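Side-chain contact in NADPH-flavin oxidoreductase (Helicobacter pylori, PDB 2H0U), which belongs to the nitroreductase family of FMN-dependent flavoproteins and probably uses NADPH or NADH to reduce flavins or nitro compounds: residues 151-155 with 156-160. Numbering follows the deposited sequence.
Sequences MAAAM and LGIDS
Ile158 folds back over Ala153 where helix 131-155 ends in a Schellman motif and the chain turns into strand 159-163. Ala153 CB and Ile158 CB stand 4.0 Å apart. CG2 of Ile158 lies alongside the Ala153 methyl. Leu156 covers the neighbouring flank of the helix end: with its CG anti to its own carbonyl carbon (chi1 -67°), CG lies 3.7 Å from Ala152 O, while CB rests near Ala153 O.

Backbone bonds set this packing. Gly157, at positive phi, reverses the chain, and its N reaches Ala154 O at 3.0 Å. Ile158 N then turns back to Ala153 O at 2.8 Å; with the Gly157 bond this forms the pair that defines the motif. Gly157 N approaches from above the carbonyl plane, 66° out of it, and Ile158 N is also above its plane. The regular helical bond from Leu156 N to Ala152 O, 3.0 Å long, still holds, and the same N–H makes a weak second bond to Ala153 O. Four bonds thus take up the last three carbonyls before Met155, and Ala153 O receives two of them.

Around this turn, Leu33 of helix 27-38 packs on Ala152 and Ala153, Phe194 of strand 186-195 touches Ala153, and Ile25 and Tyr196 meet Ile158. Val6 of the second subunit packs on Ala152, selenomethionine Met155 and Leu156, so the helix end also belongs to the dimer interface. The side chain of Ala154 lies about 4 Å from that of Arg13, an FMN-binding residue, and about 11 Å from bound FMN, so the turn borders the site through Arg13 without touching the cofactor. Ile158 CB sits 3.4 Å from Ala153 O, the same oxygen that accepts the Ile158 N–H.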
HETATM    1  N   MSE A 151       2.866  -1.647  10.394  1.00 10.10           N
HETATM    2  CA  MSE A 151       1.852  -1.603  11.417  1.00 11.29           C
HETATM    3  C   MSE A 151       2.047  -2.729  12.457  1.00 10.02           C
HETATM    4  O   MSE A 151       1.895  -2.510  13.658  1.00  9.02           O
HETATM    5  CB  MSE A 151       0.435  -1.619  10.784  1.00 12.90           C
HETATM    6  CG  MSE A 151      -0.677  -1.474  11.827  1.00 21.91           C
HETATM    7 SE   MSE A 151      -0.709   0.420  12.356  1.00 51.61          SE
HETATM    8  CE  MSE A 151       0.247   1.283  10.854  1.00 32.19           C
ATOM      9  N   ALA A 152       2.400  -3.927  12.009  1.00  8.54           N
ATOM     10  CA  ALA A 152       2.733  -5.029  12.918  1.00  8.75           C
ATOM     11  C   ALA A 152       3.945  -4.698  13.798  1.00  8.07           C
ATOM     12  O   ALA A 152       3.976  -5.010  15.026  1.00  7.31           O
ATOM     13  CB  ALA A 152       2.985  -6.299  12.076  1.00  9.05           C
ATOM     14  N   ALA A 153       4.942  -4.054  13.183  1.00  6.40           N
ATOM     15  CA  ALA A 153       6.137  -3.618  13.901  1.00  7.96           C
ATOM     16  C   ALA A 153       5.692  -2.689  15.055  1.00  7.43           C
ATOM     17  O   ALA A 153       6.120  -2.864  16.203  1.00  8.05           O
ATOM     18  CB  ALA A 153       7.091  -2.893  12.947  1.00  7.17           C
ATOM     19  N   ALA A 154       4.772  -1.760  14.755  1.00  9.52           N
ATOM     20  CA  ALA A 154       4.269  -0.824  15.808  1.00 10.42           C
ATOM     21  C   ALA A 154       3.550  -1.597  16.918  1.00 11.54           C
ATOM     22  O   ALA A 154       3.743  -1.323  18.103  1.00 11.10           O
ATOM     23  CB  ALA A 154       3.353   0.241  15.219  1.00 10.70           C
HETATM   24  N   MSE A 155       2.755  -2.583  16.554  1.00 12.93           N
HETATM   25  CA  MSE A 155       2.143  -3.447  17.569  1.00 18.80           C
HETATM   26  C   MSE A 155       3.165  -4.105  18.496  1.00 15.92           C
HETATM   27  O   MSE A 155       2.893  -4.249  19.696  1.00 15.79           O
HETATM   28  CB  MSE A 155       1.247  -4.501  16.945  1.00 17.24           C
HETATM   29  CG  MSE A 155      -0.012  -3.962  16.355  1.00 24.11           C
HETATM   30 SE   MSE A 155      -0.980  -5.443  15.475  1.00 36.42          SE
HETATM   31  CE  MSE A 155      -1.477  -6.442  17.117  1.00 34.92           C
ATOM     32  N   LEU A 156       4.345  -4.451  17.963  1.00 14.18           N
ATOM     33  CA  LEU A 156       5.435  -5.024  18.774  1.00 13.06           C
ATOM     34  C   LEU A 156       6.345  -4.008  19.443  1.00 12.78           C
ATOM     35  O   LEU A 156       7.289  -4.401  20.112  1.00 13.75           O
ATOM     36  CB  LEU A 156       6.303  -5.980  17.942  1.00 13.28           C
ATOM     37  CG  LEU A 156       5.638  -7.275  17.475  1.00 13.77           C
ATOM     38  CD1 LEU A 156       6.523  -8.035  16.480  1.00 16.10           C
ATOM     39  CD2 LEU A 156       5.278  -8.160  18.699  1.00 18.21           C
ATOM     40  N   GLY A 157       6.073  -2.717  19.278  1.00 11.38           N
ATOM     41  CA  GLY A 157       6.907  -1.661  19.878  1.00 11.49           C
ATOM     42  C   GLY A 157       8.174  -1.385  19.104  1.00 10.80           C
ATOM     43  O   GLY A 157       9.142  -0.801  19.639  1.00 10.31           O
ATOM     44  N   ILE A 158       8.144  -1.744  17.819  1.00 10.47           N
ATOM     45  CA  ILE A 158       9.311  -1.632  16.934  1.00 10.76           C
ATOM     46  C   ILE A 158       9.055  -0.474  15.971  1.00 10.84           C
ATOM     47  O   ILE A 158       7.927  -0.267  15.531  1.00 11.65           O
ATOM     48  CB  ILE A 158       9.555  -2.972  16.140  1.00 11.03           C
ATOM     49  CG1 ILE A 158       9.958  -4.089  17.121  1.00  9.91           C
ATOM     50  CG2 ILE A 158      10.655  -2.824  15.048  1.00  9.78           C
ATOM     51  CD1 ILE A 158       9.865  -5.489  16.525  1.00 10.84           C
ATOM     52  N   ASP A 159      10.092   0.286  15.659  1.00  9.76           N
ATOM     53  CA  ASP A 159       9.914   1.430  14.771  1.00  9.95           C
ATOM     54  C   ASP A 159      10.283   1.129  13.370  1.00  8.75           C
ATOM     55  O   ASP A 159      10.850   0.081  13.093  1.00  9.04           O
ATOM     56  CB  ASP A 159      10.706   2.619  15.303  1.00  9.60           C
ATOM     57  CG  ASP A 159      10.166   3.094  16.617  1.00 12.15           C
ATOM     58  OD1 ASP A 159       9.165   3.859  16.599  1.00 11.79           O
ATOM     59  OD2 ASP A 159      10.768   2.746  17.653  1.00 10.87           O
ATOM     60  N   SER A 160       9.876   2.011  12.447  1.00  9.53           N
ATOM     61  CA  SER A 160      10.118   1.763  11.014  1.00  9.10           C
ATOM     62  C   SER A 160      10.164   3.097  10.282  1.00  9.22           C
ATOM     63  O   SER A 160       9.754   4.133  10.848  1.00  8.26           O
ATOM     64  CB  SER A 160       9.036   0.842  10.411  1.00 10.55           C
ATOM     65  OG  SER A 160       7.762   1.481  10.402  1.00 10.50           O
TER